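Local coordinates for protein cysteine hydrolase (Pseudomonas syringae pv. phaseolicola 1448A, PDB 3IRV) that probably works as a hydrolase of the isochorismatase family, a group of cysteine hydrolases with an alpha/beta fold built on a parallel beta sheet, at residues P52-L57 and E106-Q111; V67-H72 and V102-A107. All coordinates share one frame; numbering follows the deposited sequence.

Both contacts pin down the same loop, the one that runs from helix 91-94 to strand 115-119, and they share Glu-106 and Ala-107 on it. Contact 1 fastens the loop to helix 50-62 and contact 2 to strand 66-72, the next element in the chain; their centres are about 9 Å apart. Each has a buried apolar part and a polar part nearer the surface. In contact 1 the polar part is a single amide-to-carbonyl hydrogen bond, whereas contact 2 has a loose salt bridge threaded with water. Tyr-69 joins them: its OH lies 2.7 Å from Leu-108 O, a probable though weak hydrogen bond, and 3.3 Å from Leu-57 CD1.

Contact 1: P52-L57 and E106-Q111; sequences PIQKLL and EALAPQ
In the isochorismatase fold, a parallel sheet flanked by helices, helix 50-62 precedes strand 66-72 and packs against the sheet, and here one flank of it receives the loop that leads into strand 115-119. Leu-108 is the loop residue that goes in. Its CD2 methyl lies against two successive helix residues, 3.6 Å from Gln-54 CG and 3.7 Å from Ile-53 CG2, while Leu-57 CD1, one turn further along, is more distant at 4.4 Å. Ile-53 and Leu-108 meet at about a right angle. The Ile-53 CG2 branch faces the loop because it stands anti to the backbone N, and CD1 of Leu-108 also comes near it. On the inner side Leu-57 continues onto Val-25 and Val-27 of strand 23-28, and Leu-108 reaches Met-30, so the leucine pair belongs to the core between helix and sheet.

The polar part lies nearer the surface. Gln-54 runs extended beyond CG (chi2 177°), which carries its amide past Leu-108 to the backbone of Ala-107. There Gln-54 NE2 donates to Ala-107 O at 3.0 Å, nearly straight at 169°, with the oxygen in the amide plane and the nitrogen tilted 26° from the carbonyl plane.

Contact 2: V67-H72 and V102-A107; sequences VIYLRH and VEVIEA
Val-104 is the apolar centre of this contact, with one methyl turned to each of two strand residues. Its CG1 sits 4.0 Å from Tyr-69 CE1 and equally near CD1, meeting the ring obliquely. CG2 goes to the aliphatic part of Arg-71, 3.9 Å from Arg-71 CD and only slightly further from CG. With chi1 at 174°, CG1 stands anti to the backbone N and CG2 anti to the carbonyl carbon, which splits the two methyls between tyrosine and arginine. Beyond them, Val-102 CG1 rests more loosely near the backbone of His-72, 4.3 Å from His-72 O.

Strand 66-72 lies between strands 23-28 and 115-119 in the parallel sheet of the isochorismatase fold. Tyr-69 and Arg-71, two residues apart, both point from it toward the loop that packs against this face. Gln-31 ties the end of the strand to the loop as well, bonding both His-72 N and Val-102 O.

The charged interactions lie at the guanidinium of Arg-71, brought there by a bend about CG-CD (chi3 -55°). NH1 faces Glu-103 OE1 at 3.5 Å, a long salt bridge; the oxygen is at the guanidinium edge, near its plane, but the carboxylate plane is turned 73° from it. The stronger partner of the arginine is Asp-118, which takes NE.

Water fills in the long pairing. One molecule accepts from Arg-71 NH1 and from Val-104 N and donates to Glu-103 OE1 at 2.7 Å, so the backbone joins the same network. A second accepts from NH1 and donates to Glu-103 OE2, also at 2.7 Å. A third donates to OE1 at 2.8 Å but holds NH1 only weakly, at 3.4 Å.

Contact 1: P52-L57 and E106-Q111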
ATOM      1  N   PRO A  52     -16.307 -16.268   9.644  1.00 14.99           N
ATOM      2  CA  PRO A  52     -14.910 -16.727   9.724  1.00 15.94           C
ATOM      3  C   PRO A  52     -14.077 -15.984  10.762  1.00 13.74           C
ATOM      4  O   PRO A  52     -13.270 -16.615  11.442  1.00 14.29           O
ATOM      5  CB  PRO A  52     -14.337 -16.463   8.325  1.00 18.04           C
ATOM      6  CG  PRO A  52     -15.395 -15.834   7.532  1.00 23.70           C
ATOM      7  CD  PRO A  52     -16.700 -15.903   8.264  1.00 16.46           C
ATOM      8  N   ILE A  53     -14.259 -14.667  10.872  1.00 13.70           N
ATOM      9  CA  ILE A  53     -13.532 -13.934  11.921  1.00 13.16           C
ATOM     10  C   ILE A  53     -13.919 -14.439  13.336  1.00 12.83           C
ATOM     11  O   ILE A  53     -13.042 -14.640  14.197  1.00 14.97           O
ATOM     12  CB  ILE A  53     -13.659 -12.400  11.754  1.00 13.49           C
ATOM     13  CG1 ILE A  53     -13.031 -11.979  10.414  1.00 14.46           C
ATOM     14  CG2 ILE A  53     -12.948 -11.681  12.902  1.00 15.08           C
ATOM     15  CD1 ILE A  53     -13.177 -10.540  10.119  1.00 13.01           C
ATOM     16  N   GLN A  54     -15.212 -14.695  13.575  1.00 13.10           N
ATOM     17  CA  GLN A  54     -15.625 -15.219  14.890  1.00 15.64           C
ATOM     18  C   GLN A  54     -14.907 -16.537  15.224  1.00 16.43           C
ATOM     19  O   GLN A  54     -14.391 -16.723  16.344  1.00 16.06           O
ATOM     20  CB  GLN A  54     -17.138 -15.437  14.907  1.00 14.25           C
ATOM     21  CG  GLN A  54     -17.961 -14.189  14.968  1.00 15.65           C
ATOM     22  CD  GLN A  54     -19.452 -14.493  14.918  1.00 19.40           C
ATOM     23  OE1 GLN A  54     -19.886 -15.410  14.214  1.00 21.09           O
ATOM     24  NE2 GLN A  54     -20.246 -13.699  15.645  1.00 18.99           N
ATOM     25  N   LYS A  55     -14.849 -17.440  14.247  1.00 13.72           N
ATOM     26  CA  LYS A  55     -14.135 -18.711  14.419  1.00 18.02           C
ATOM     27  C   LYS A  55     -12.648 -18.481  14.688  1.00 18.68           C
ATOM     28  O   LYS A  55     -12.061 -19.113  15.567  1.00 17.67           O
ATOM     29  CB  LYS A  55     -14.321 -19.600  13.189  1.00 18.02           C
ATOM     30  CG  LYS A  55     -15.750 -20.057  12.956  1.00 26.09           C
ATOM     31  CD  LYS A  55     -15.784 -20.974  11.743  1.00 38.70           C
ATOM     32  CE  LYS A  55     -17.080 -21.768  11.657  1.00 52.34           C
ATOM     33  NZ  LYS A  55     -18.174 -20.941  11.089  1.00 54.66           N
ATOM     34  N   LEU A  56     -12.057 -17.563  13.928  1.00 15.16           N
ATOM     35  CA  LEU A  56     -10.654 -17.213  14.081  1.00 13.34           C
ATOM     36  C   LEU A  56     -10.359 -16.714  15.482  1.00 14.91           C
ATOM     37  O   LEU A  56      -9.380 -17.166  16.110  1.00 15.31           O
ATOM     38  CB  LEU A  56     -10.245 -16.143  13.062  1.00 10.88           C
ATOM     39  CG  LEU A  56      -8.815 -15.620  13.212  1.00 14.93           C
ATOM     40  CD1 LEU A  56      -7.770 -16.734  12.980  1.00 17.51           C
ATOM     41  CD2 LEU A  56      -8.627 -14.455  12.242  1.00 14.44           C
ATOM     42  N   LEU A  57     -11.196 -15.792  15.983  1.00 13.44           N
ATOM     43  CA  LEU A  57     -10.936 -15.191  17.296  1.00 12.44           C
ATOM     44  C   LEU A  57     -11.103 -16.221  18.423  1.00 15.07           C
ATOM     45  O   LEU A  57     -10.302 -16.263  19.348  1.00 17.60           O
ATOM     46  CB  LEU A  57     -11.790 -13.930  17.541  1.00 14.35           C
ATOM     47  CG  LEU A  57     -11.599 -12.841  16.467  1.00 15.91           C
ATOM     48  CD1 LEU A  57     -12.326 -11.550  16.837  1.00 19.80           C
ATOM     49  CD2 LEU A  57     -10.113 -12.562  16.199  1.00 22.44           C
ATOM     50  N   GLU A 106     -21.067  -5.678  17.435  1.00 18.91           N
ATOM     51  CA  GLU A 106     -21.320  -6.549  18.589  1.00 19.00           C
ATOM     52  C   GLU A 106     -20.983  -8.015  18.290  1.00 15.48           C
ATOM     53  O   GLU A 106     -20.524  -8.743  19.174  1.00 18.25           O
ATOM     54  CB  GLU A 106     -22.767  -6.407  19.073  1.00 23.69           C
ATOM     55  CG  GLU A 106     -23.005  -6.897  20.515  1.00 38.10           C
ATOM     56  CD  GLU A 106     -22.102  -6.214  21.558  1.00 54.47           C
ATOM     57  OE1 GLU A 106     -21.914  -4.975  21.492  1.00 62.03           O
ATOM     58  OE2 GLU A 106     -21.586  -6.924  22.453  1.00 51.38           O
ATOM     59  N   ALA A 107     -21.166  -8.435  17.037  1.00 15.20           N
ATOM     60  CA  ALA A 107     -20.843  -9.810  16.648  1.00 15.70           C
ATOM     61  C   ALA A 107     -19.372 -10.154  16.855  1.00 16.39           C
ATOM     62  O   ALA A 107     -19.021 -11.350  16.965  1.00 15.55           O
ATOM     63  CB  ALA A 107     -21.256 -10.072  15.196  1.00 18.40           C
ATOM     64  N   LEU A 108     -18.525  -9.112  16.932  1.00 15.96           N
ATOM     65  CA  LEU A 108     -17.094  -9.303  17.141  1.00 15.02           C
ATOM     66  C   LEU A 108     -16.607  -8.552  18.380  1.00 17.17           C
ATOM     67  O   LEU A 108     -15.433  -8.200  18.469  1.00 16.68           O
ATOM     68  CB  LEU A 108     -16.299  -8.859  15.892  1.00 13.51           C
ATOM     69  CG  LEU A 108     -16.560  -9.627  14.595  1.00 16.08           C
ATOM     70  CD1 LEU A 108     -15.762  -8.948  13.492  1.00 15.71           C
ATOM     71  CD2 LEU A 108     -16.153 -11.095  14.750  1.00 14.08           C
ATOM     72  N   ALA A 109     -17.505  -8.331  19.347  1.00 16.49           N
ATOM     73  CA  ALA A 109     -17.198  -7.480  20.505  1.00 15.81           C
ATOM     74  C   ALA A 109     -15.877  -7.861  21.159  1.00 16.86           C
ATOM     75  O   ALA A 109     -15.678  -9.020  21.509  1.00 18.95           O
ATOM     76  CB  ALA A 109     -18.319  -7.558  21.530  1.00 22.62           C
ATOM     77  N   PRO A 110     -14.952  -6.890  21.274  1.00 17.20           N
ATOM     78  CA  PRO A 110     -13.685  -7.180  21.941  1.00 17.92           C
ATOM     79  C   PRO A 110     -13.890  -7.689  23.359  1.00 19.38           C
ATOM     80  O   PRO A 110     -14.814  -7.246  24.067  1.00 20.07           O
ATOM     81  CB  PRO A 110     -12.970  -5.814  21.950  1.00 17.05           C
ATOM     82  CG  PRO A 110     -13.533  -5.116  20.704  1.00 17.75           C
ATOM     83  CD  PRO A 110     -14.989  -5.509  20.744  1.00 17.40           C
ATOM     84  N   GLN A 111     -13.045  -8.634  23.737  1.00 16.09           N
ATOM     85  CA  GLN A 111     -13.061  -9.204  25.078  0.50 19.25           C
ATOM     86  C   GLN A 111     -12.021  -8.492  25.933  1.00 25.02           C
ATOM     87  O   GLN A 111     -11.154  -7.778  25.398  1.00 21.53           O
ATOM     88  CB  GLN A 111     -12.820 -10.713  25.014  0.50 22.67           C
ATOM     89  CG  GLN A 111     -13.894 -11.461  24.209  0.50 25.34           C
ATOM     90  CD  GLN A 111     -15.298 -11.274  24.769  0.50 30.21           C
ATOM     91  OE1 GLN A 111     -15.620 -11.786  25.839  0.50 30.27           O
ATOM     92  NE2 GLN A 111     -16.137 -10.532  24.048  0.50 21.41           N
TER

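Contact 2: V67-H72 and V102-A107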
ATOM      1  N   VAL A  67      -5.150 -11.048  20.259  1.00 13.18           N
ATOM      2  CA  VAL A  67      -6.101 -10.473  19.329  1.00 10.93           C
ATOM      3  C   VAL A  67      -6.077  -8.951  19.456  1.00 14.53           C
ATOM      4  O   VAL A  67      -6.262  -8.419  20.559  1.00 14.59           O
ATOM      5  CB  VAL A  67      -7.529 -10.953  19.641  1.00 16.61           C
ATOM      6  CG1 VAL A  67      -8.538 -10.202  18.806  1.00 15.12           C
ATOM      7  CG2 VAL A  67      -7.632 -12.459  19.385  1.00 15.40           C
ATOM      8  N   ILE A  68      -5.878  -8.275  18.321  1.00 11.07           N
ATOM      9  CA  ILE A  68      -5.809  -6.805  18.265  1.00 11.66           C
ATOM     10  C   ILE A  68      -6.859  -6.293  17.297  1.00 14.53           C
ATOM     11  O   ILE A  68      -6.902  -6.733  16.154  1.00 14.59           O
ATOM     12  CB  ILE A  68      -4.434  -6.339  17.758  1.00 13.56           C
ATOM     13  CG1 ILE A  68      -3.344  -6.871  18.701  1.00 13.11           C
ATOM     14  CG2 ILE A  68      -4.388  -4.797  17.634  1.00 15.59           C
ATOM     15  CD1 ILE A  68      -1.888  -6.761  18.184  1.00 16.79           C
ATOM     16  N   TYR A  69      -7.696  -5.364  17.748  1.00 12.37           N
ATOM     17  CA  TYR A  69      -8.657  -4.713  16.855  1.00 11.78           C
ATOM     18  C   TYR A  69      -8.123  -3.348  16.461  1.00 14.79           C
ATOM     19  O   TYR A  69      -7.642  -2.620  17.316  1.00 13.41           O
ATOM     20  CB  TYR A  69      -9.980  -4.488  17.576  1.00 12.55           C
ATOM     21  CG  TYR A  69     -10.730  -5.733  17.958  1.00 11.53           C
ATOM     22  CD1 TYR A  69     -11.842  -6.129  17.201  1.00 11.95           C
ATOM     23  CD2 TYR A  69     -10.378  -6.496  19.108  1.00 10.87           C
ATOM     24  CE1 TYR A  69     -12.589  -7.273  17.552  1.00 12.04           C
ATOM     25  CE2 TYR A  69     -11.111  -7.637  19.458  1.00 13.10           C
ATOM     26  CZ  TYR A  69     -12.219  -8.018  18.674  1.00 12.23           C
ATOM     27  OH  TYR A  69     -12.934  -9.157  19.076  1.00 14.79           O
ATOM     28  N   LEU A  70      -8.201  -3.006  15.182  1.00 11.23           N
ATOM     29  CA  LEU A  70      -7.912  -1.639  14.750  1.00 10.97           C
ATOM     30  C   LEU A  70      -9.244  -0.917  14.581  1.00 14.46           C
ATOM     31  O   LEU A  70     -10.234  -1.518  14.115  1.00 12.78           O
ATOM     32  CB  LEU A  70      -7.219  -1.625  13.386  1.00 13.78           C
ATOM     33  CG  LEU A  70      -5.900  -2.391  13.335  1.00 13.81           C
ATOM     34  CD1 LEU A  70      -5.287  -2.203  11.959  1.00 14.33           C
ATOM     35  CD2 LEU A  70      -4.946  -1.944  14.446  1.00 14.48           C
ATOM     36  N   ARG A  71      -9.279   0.356  14.961  1.00 13.98           N
ATOM     37  CA  ARG A  71     -10.437   1.203  14.691  1.00 12.67           C
ATOM     38  C   ARG A  71      -9.975   2.488  14.046  1.00 13.68           C
ATOM     39  O   ARG A  71      -9.009   3.106  14.525  1.00 12.15           O
ATOM     40  CB  ARG A  71     -11.177   1.552  15.990  1.00 14.40           C
ATOM     41  CG  ARG A  71     -11.644   0.323  16.785  1.00 13.05           C
ATOM     42  CD  ARG A  71     -12.514   0.719  18.004  1.00 12.06           C
ATOM     43  NE  ARG A  71     -11.802   1.675  18.869  1.00 13.55           N
ATOM     44  CZ  ARG A  71     -12.296   2.177  19.997  1.00 22.09           C
ATOM     45  NH1 ARG A  71     -13.504   1.821  20.398  1.00 19.53           N
ATOM     46  NH2 ARG A  71     -11.582   3.053  20.710  1.00 17.33           N
ATOM     47  N   HIS A  72     -10.648   2.898  12.969  1.00 11.07           N
ATOM     48  CA  HIS A  72     -10.355   4.166  12.341  1.00 11.94           C
ATOM     49  C   HIS A  72     -11.217   5.217  13.029  1.00 12.99           C
ATOM     50  O   HIS A  72     -12.448   5.199  12.899  1.00 12.81           O
ATOM     51  CB  HIS A  72     -10.665   4.097  10.851  1.00 12.30           C
ATOM     52  CG  HIS A  72     -10.098   5.238  10.060  1.00 13.91           C
ATOM     53  ND1 HIS A  72     -10.128   5.287   8.677  1.00 13.97           N
ATOM     54  CD2 HIS A  72      -9.457   6.365  10.460  1.00 15.02           C
ATOM     55  CE1 HIS A  72      -9.538   6.394   8.266  1.00 18.57           C
ATOM     56  NE2 HIS A  72      -9.125   7.067   9.325  1.00 15.87           N
ATOM     57  N   VAL A 102     -18.454   4.371  15.128  1.00 14.28           N
ATOM     58  CA  VAL A 102     -17.017   3.995  15.160  1.00 12.67           C
ATOM     59  C   VAL A 102     -16.767   2.761  16.026  1.00 12.40           C
ATOM     60  O   VAL A 102     -15.654   2.238  16.060  1.00 13.95           O
ATOM     61  CB  VAL A 102     -16.062   5.133  15.631  1.00 13.72           C
ATOM     62  CG1 VAL A 102     -16.171   6.363  14.723  1.00 12.76           C
ATOM     63  CG2 VAL A 102     -16.286   5.494  17.112  1.00 13.26           C
ATOM     64  N   GLU A 103     -17.782   2.312  16.756  1.00 12.54           N
ATOM     65  CA  GLU A 103     -17.606   1.141  17.631  1.00 14.14           C
ATOM     66  C   GLU A 103     -17.535  -0.159  16.832  1.00 14.30           C
ATOM     67  O   GLU A 103     -18.190  -0.300  15.791  1.00 14.20           O
ATOM     68  CB  GLU A 103     -18.763   1.059  18.640  1.00 15.60           C
ATOM     69  CG  GLU A 103     -18.929   2.303  19.523  1.00 12.18           C
ATOM     70  CD  GLU A 103     -17.730   2.573  20.451  1.00 18.14           C
ATOM     71  OE1 GLU A 103     -16.978   1.616  20.814  1.00 17.97           O
ATOM     72  OE2 GLU A 103     -17.525   3.765  20.830  1.00 18.39           O
ATOM     73  N   VAL A 104     -16.735  -1.108  17.331  1.00 14.13           N
ATOM     74  CA  VAL A 104     -16.681  -2.457  16.753  1.00 13.65           C
ATOM     75  C   VAL A 104     -18.054  -3.140  16.845  1.00 14.39           C
ATOM     76  O   VAL A 104     -18.764  -2.994  17.849  1.00 14.15           O
ATOM     77  CB  VAL A 104     -15.607  -3.318  17.458  1.00 12.76           C
ATOM     78  CG1 VAL A 104     -15.637  -4.781  16.972  1.00 13.93           C
ATOM     79  CG2 VAL A 104     -14.196  -2.686  17.246  1.00 12.83           C
ATOM     80  N   ILE A 105     -18.435  -3.848  15.788  1.00 17.42           N
ATOM     81  CA  ILE A 105     -19.708  -4.554  15.786  1.00 13.12           C
ATOM     82  C   ILE A 105     -19.835  -5.560  16.927  1.00 14.52           C
ATOM     83  O   ILE A 105     -18.867  -6.231  17.318  1.00 16.07           O
ATOM     84  CB  ILE A 105     -19.990  -5.254  14.432  1.00 16.19           C
ATOM     85  CG1 ILE A 105     -18.891  -6.265  14.075  1.00 14.45           C
ATOM     86  CG2 ILE A 105     -20.108  -4.225  13.330  1.00 16.95           C
ATOM     87  CD1 ILE A 105     -19.272  -7.090  12.800  1.00 12.81           C
ATOM     88  N   GLU A 106     -21.067  -5.678  17.435  1.00 18.91           N
ATOM     89  CA  GLU A 106     -21.320  -6.549  18.589  1.00 19.00           C
ATOM     90  C   GLU A 106     -20.983  -8.015  18.290  1.00 15.48           C
ATOM     91  O   GLU A 106     -20.524  -8.743  19.174  1.00 18.25           O
ATOM     92  CB  GLU A 106     -22.767  -6.407  19.073  1.00 23.69           C
ATOM     93  CG  GLU A 106     -23.005  -6.897  20.515  1.00 38.10           C
ATOM     94  CD  GLU A 106     -22.102  -6.214  21.558  1.00 54.47           C
ATOM     95  OE1 GLU A 106     -21.914  -4.975  21.492  1.00 62.03           O
ATOM     96  OE2 GLU A 106     -21.586  -6.924  22.453  1.00 51.38           O
ATOM     97  N   ALA A 107     -21.166  -8.435  17.037  1.00 15.20           N
ATOM     98  CA  ALA A 107     -20.843  -9.810  16.648  1.00 15.70           C
ATOM     99  C   ALA A 107     -19.372 -10.154  16.855  1.00 16.39           C
ATOM    100  O   ALA A 107     -19.021 -11.350  16.965  1.00 15.55           O
ATOM    101  CB  ALA A 107     -21.256 -10.072  15.196  1.00 18.40           C
TER
HETATM  102  O   HOH W   1     -15.438  -0.363  19.806  1.00 14.73           O
HETATM  103  O   HOH W   2     -15.085   3.971  21.984  1.00 39.74           O
HETATM  104  O   HOH W   3     -15.456   1.971  23.138  1.00 43.07           O